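Local structure of soluble epoxide hydrolase (Bacillus megaterium, 4INZ) at residues 132-137 with 246-251; 55-60 with 293-298. The protein belongs to the alpha/beta hydrolase fold family of enzymes and is built as a single chain round a mixed beta sheet. The protein carries 1 engineered substitution. All coordinates share one frame; numbering follows the deposited sequence.

Contact 1: residues 132-137 with 246-251; sequences QKLIAF and IPVQII
L134, I135 and A136 pair in parallel with V248, Q249 and I250, joining the neighbouring strands 131-137 and 248-253 of the central sheet of the alpha/beta hydrolase fold. The N-to-C directions of the two short segments differ by 16°, the mild twist of such sheets. Four backbone bonds join them. L134 N donates to P247 O over 3.1 Å, Q249 N to L134 O, A136 N to Q249 O over 2.8 Å, and I251 N to A136 O. L134 and A136 thus use both their N-H and their C=O on this neighbour, while the backbone of I135 bonds instead to L110 and V112 of strand 108-112. P247, with no N-H to give, suits the start of the pairing, where its carbonyl alone is needed.

On one face L134, A136, V248 and I250 pack. A136 is small, and I250 fills the place beside it: CD1 folds back to 3.8 Å from A136 CB, because chi2 of I250 is bent to -48° instead of running straight. V248 CG2 lies 4.0 Å from L134 CB, the two side chains pointing the same way. The opposite face carries I135, F137 and I251. The phenyl ring of F137 lies alongside I251, with CE1 3.6 Å from I251 CG2 and CZ 3.8 Å from I251 CD1; that same CD1 also meets I135 CG2. Q249, a polar residue on this face, bends back so that its NE2 donates to I250 O, which is approached from above the carbonyl plane.

W121 of helix 115-126 covers the face of L134, A136, V248 and I250; helix 291-303 covers the other through V294, M298 and F301, while strand 274-279 continues the sheet beyond 248-253.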
# COMPACT_ATOMS: atom_id res chain seq x y z
N GLN A 132 -12.91 -3.41 -10.46
CA GLN A 132 -13.06 -3.10 -11.88
C GLN A 132 -11.70 -3.00 -12.56
O GLN A 132 -11.47 -3.58 -13.63
CB GLN A 132 -13.80 -1.78 -12.05
CG GLN A 132 -15.16 -1.73 -11.39
CD GLN A 132 -15.73 -0.34 -11.39
OE1 GLN A 132 -16.87 -0.12 -10.95
NE2 GLN A 132 -14.96 0.63 -11.87
N LYS A 133 -10.81 -2.24 -11.93
CA LYS A 133 -9.45 -2.07 -12.43
C LYS A 133 -8.54 -1.89 -11.23
O LYS A 133 -8.97 -1.37 -10.19
CB LYS A 133 -9.34 -0.84 -13.33
CG LYS A 133 -10.17 -0.87 -14.60
CD LYS A 133 -9.80 0.30 -15.49
CE LYS A 133 -10.46 0.22 -16.85
NZ LYS A 133 -11.90 0.48 -16.75
N LEU A 134 -7.29 -2.31 -11.38
CA LEU A 134 -6.30 -2.19 -10.32
C LEU A 134 -5.14 -1.31 -10.76
O LEU A 134 -4.59 -1.52 -11.85
CB LEU A 134 -5.77 -3.58 -9.93
CG LEU A 134 -4.66 -3.61 -8.89
CD1 LEU A 134 -5.19 -3.17 -7.54
CD2 LEU A 134 -4.04 -5.02 -8.81
N ILE A 135 -4.79 -0.33 -9.93
CA ILE A 135 -3.62 0.49 -10.18
C ILE A 135 -2.66 0.27 -9.02
O ILE A 135 -2.97 0.60 -7.88
CB ILE A 135 -3.98 1.98 -10.27
CG1 ILE A 135 -5.01 2.20 -11.38
CG2 ILE A 135 -2.72 2.82 -10.51
CD1 ILE A 135 -5.46 3.65 -11.54
N ALA A 136 -1.51 -0.33 -9.32
CA ALA A 136 -0.55 -0.70 -8.28
C ALA A 136 0.75 0.07 -8.41
O ALA A 136 1.35 0.10 -9.49
CB ALA A 136 -0.28 -2.19 -8.34
N PHE A 137 1.17 0.69 -7.31
CA PHE A 137 2.48 1.35 -7.21
C PHE A 137 3.49 0.41 -6.56
O PHE A 137 3.18 -0.76 -6.31
CB PHE A 137 2.36 2.67 -6.42
CG PHE A 137 1.52 3.71 -7.10
CD1 PHE A 137 2.13 4.74 -7.82
CD2 PHE A 137 0.13 3.66 -7.05
CE1 PHE A 137 1.36 5.71 -8.47
CE2 PHE A 137 -0.64 4.62 -7.70
CZ PHE A 137 -0.03 5.65 -8.41
N ILE A 246 -8.28 -9.10 -14.61
CA ILE A 246 -8.80 -7.74 -14.72
C ILE A 246 -7.72 -6.82 -15.28
O ILE A 246 -6.55 -7.18 -15.28
CB ILE A 246 -9.26 -7.21 -13.35
CG1 ILE A 246 -8.05 -7.06 -12.42
CG2 ILE A 246 -10.31 -8.15 -12.75
CD1 ILE A 246 -8.39 -6.49 -11.06
N PRO A 247 -8.11 -5.64 -15.79
CA PRO A 247 -7.11 -4.70 -16.29
C PRO A 247 -6.30 -4.11 -15.14
O PRO A 247 -6.87 -3.68 -14.14
CB PRO A 247 -7.95 -3.60 -16.95
CG PRO A 247 -9.30 -4.22 -17.17
CD PRO A 247 -9.48 -5.16 -16.02
N VAL A 248 -4.98 -4.10 -15.30
CA VAL A 248 -4.08 -3.62 -14.26
C VAL A 248 -3.06 -2.64 -14.82
O VAL A 248 -2.54 -2.83 -15.93
CB VAL A 248 -3.31 -4.78 -13.58
CG1 VAL A 248 -2.35 -4.25 -12.53
CG2 VAL A 248 -4.29 -5.77 -12.96
N GLN A 249 -2.79 -1.58 -14.06
CA GLN A 249 -1.74 -0.63 -14.38
C GLN A 249 -0.74 -0.60 -13.24
O GLN A 249 -1.13 -0.41 -12.08
CB GLN A 249 -2.31 0.78 -14.54
CG GLN A 249 -1.22 1.85 -14.70
CD GLN A 249 -0.64 1.89 -16.10
OE1 GLN A 249 -1.38 1.94 -17.09
NE2 GLN A 249 0.68 1.87 -16.19
N ILE A 250 0.54 -0.78 -13.56
CA ILE A 250 1.62 -0.60 -12.60
C ILE A 250 2.27 0.76 -12.83
O ILE A 250 2.52 1.13 -13.98
CB ILE A 250 2.74 -1.64 -12.77
CG1 ILE A 250 2.18 -3.07 -12.74
CG2 ILE A 250 3.84 -1.42 -11.75
CD1 ILE A 250 1.26 -3.34 -11.62
N ILE A 251 2.52 1.49 -11.75
CA ILE A 251 3.24 2.77 -11.81
C ILE A 251 4.37 2.69 -10.81
O ILE A 251 4.14 2.66 -9.60
CB ILE A 251 2.31 3.96 -11.50
CG1 ILE A 251 1.11 3.94 -12.46
CG2 ILE A 251 3.08 5.27 -11.62
CD1 ILE A 251 0.07 5.02 -12.20

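Contact 2: residues 55-60 with 293-298; sequences RHQIDE and EVNNVM
The amides of Q57 and N295 meet between helices 55-61 and 291-303, where Q57 NE2 donates to N295 OD1 over 3.0 Å. N295 OD1 lies close to the plane of the Q57 amide, but the donor stands 30° off the carbonyl plane of N295, and the two amide planes are turned 68° apart. Q57 reaches this position by a bend at chi2 (70°), which folds its amide back along its own helix toward N295; the same NE2 also donates to Q287 O. The other end of the N295 amide turns to the first helix: ND2 makes a weak bond, 3.5 Å long, to H56 O, a carbonyl already used by E60 N within the helix.

Around this polar centre the aliphatic part of E60, the sulfur of M298 and a methyl of V294 close in on the two amide side chains. E60 CB lies 3.4 Å from N295 ND2, so the aliphatic part of the glutamate borders the amide, while its OE2 is hydrogen-bonded to W299 NE1. On another side M298 crosses Q57 at about a right angle, its SD 3.7 Å from Q57 CG. V294 CG1 sits 4.0 Å from Q57 NE2.

With 10.5 Å between the segment axes, side chains must bridge the gap. Asparagine and glutamine suit this buried seam, since each amide can both donate and accept, and N295 ties the helices together without a buried ion pair.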
# COMPACT_ATOMS: atom_id res chain seq x y z
N ARG A 55 -3.05 12.50 -1.47
CA ARG A 55 -3.67 13.82 -1.61
C ARG A 55 -3.76 14.35 -3.05
O ARG A 55 -4.76 14.96 -3.43
CB ARG A 55 -2.93 14.84 -0.72
CG ARG A 55 -1.45 15.00 -1.06
CD ARG A 55 -0.69 15.59 0.14
NE ARG A 55 0.73 15.78 -0.16
CZ ARG A 55 1.63 14.82 -0.11
NH1 ARG A 55 1.27 13.58 0.22
NH2 ARG A 55 2.90 15.08 -0.40
N HIS A 56 -2.71 14.13 -3.84
CA HIS A 56 -2.69 14.67 -5.20
C HIS A 56 -3.64 13.92 -6.14
O HIS A 56 -4.17 14.50 -7.09
CB HIS A 56 -1.28 14.66 -5.78
CG HIS A 56 -0.31 15.50 -5.00
ND1 HIS A 56 -0.41 16.87 -4.92
CD2 HIS A 56 0.78 15.15 -4.27
CE1 HIS A 56 0.58 17.34 -4.17
NE2 HIS A 56 1.32 16.32 -3.77
N GLN A 57 -3.84 12.64 -5.87
CA GLN A 57 -4.79 11.86 -6.66
C GLN A 57 -6.22 12.13 -6.20
O GLN A 57 -7.14 12.15 -7.01
CB GLN A 57 -4.48 10.36 -6.59
CG GLN A 57 -3.22 9.95 -7.36
CD GLN A 57 -1.96 10.46 -6.69
OE1 GLN A 57 -1.78 10.28 -5.48
NE2 GLN A 57 -1.09 11.08 -7.47
N ILE A 58 -6.41 12.33 -4.90
CA ILE A 58 -7.71 12.74 -4.39
C ILE A 58 -8.15 14.04 -5.08
O ILE A 58 -9.28 14.16 -5.56
CB ILE A 58 -7.69 12.91 -2.87
CG1 ILE A 58 -7.54 11.54 -2.20
CG2 ILE A 58 -8.99 13.58 -2.37
CD1 ILE A 58 -7.22 11.62 -0.73
N ASP A 59 -7.25 15.01 -5.14
CA ASP A 59 -7.59 16.30 -5.76
C ASP A 59 -7.87 16.16 -7.25
O ASP A 59 -8.77 16.82 -7.79
CB ASP A 59 -6.49 17.33 -5.52
CG ASP A 59 -6.42 17.78 -4.06
OD1 ASP A 59 -7.40 17.56 -3.32
OD2 ASP A 59 -5.38 18.35 -3.67
N GLU A 60 -7.11 15.31 -7.93
CA GLU A 60 -7.21 15.22 -9.38
C GLU A 60 -8.42 14.41 -9.83
O GLU A 60 -9.08 14.77 -10.81
CB GLU A 60 -5.93 14.61 -9.97
CG GLU A 60 -6.03 14.30 -11.46
CD GLU A 60 -6.06 15.55 -12.34
OE1 GLU A 60 -5.77 16.66 -11.85
OE2 GLU A 60 -6.38 15.41 -13.54
N GLU A 293 3.06 13.42 -13.48
CA GLU A 293 3.37 12.28 -14.34
C GLU A 293 2.47 11.09 -14.01
O GLU A 293 1.92 10.42 -14.90
CB GLU A 293 4.84 11.88 -14.21
CG GLU A 293 5.21 10.74 -15.12
CD GLU A 293 6.68 10.41 -15.11
OE1 GLU A 293 7.46 11.15 -14.47
OE2 GLU A 293 7.07 9.41 -15.77
N VAL A 294 2.35 10.80 -12.72
CA VAL A 294 1.51 9.69 -12.26
C VAL A 294 0.05 9.89 -12.66
O VAL A 294 -0.60 8.97 -13.19
CB VAL A 294 1.61 9.54 -10.73
CG1 VAL A 294 0.48 8.68 -10.19
CG2 VAL A 294 2.98 8.97 -10.33
N ASN A 295 -0.47 11.08 -12.41
CA ASN A 295 -1.88 11.35 -12.70
C ASN A 295 -2.20 11.18 -14.17
O ASN A 295 -3.25 10.66 -14.54
CB ASN A 295 -2.29 12.74 -12.20
CG ASN A 295 -2.41 12.80 -10.69
OD1 ASN A 295 -2.41 11.76 -10.02
ND2 ASN A 295 -2.54 14.01 -10.14
N ASN A 296 -1.27 11.59 -15.03
CA ASN A 296 -1.51 11.47 -16.46
C ASN A 296 -1.52 10.01 -16.92
O ASN A 296 -2.27 9.65 -17.83
CB ASN A 296 -0.51 12.30 -17.26
CG ASN A 296 -0.84 13.78 -17.22
OD1 ASN A 296 -1.98 14.17 -16.94
ND2 ASN A 296 0.16 14.63 -17.49
N VAL A 297 -0.68 9.19 -16.29
CA VAL A 297 -0.66 7.76 -16.59
C VAL A 297 -1.94 7.09 -16.10
O VAL A 297 -2.51 6.23 -16.78
CB VAL A 297 0.59 7.07 -15.98
CG1 VAL A 297 0.49 5.55 -16.14
CG2 VAL A 297 1.86 7.60 -16.65
N MET A 298 -2.40 7.49 -14.91
CA MET A 298 -3.65 6.95 -14.39
C MET A 298 -4.80 7.26 -15.34
O MET A 298 -5.58 6.38 -15.67
CB MET A 298 -3.94 7.47 -12.98
CG MET A 298 -2.96 6.94 -11.94
SD MET A 298 -3.20 7.67 -10.30
CE MET A 298 -4.87 7.11 -9.92

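How the contacts relate
Both contacts are buried, but they belong to different layers. Contact 1 lies within the sheet and rests on regular backbone bonding with largely apolar side chains on its faces; contact 2 joins two helices through side-chain amides, burying 220 Å² against 545 Å². Helix 291-303 connects them: V294 and M298, at the edge of the amide centre in contact 2, also rest on the sheet face of contact 1. V294 CG1 comes within 3.5 Å of F137 CE1, and M298 CG within 3.6 Å of I251 CD1. Along the sequence, contact 1 is nested inside the loop that contact 2 closes.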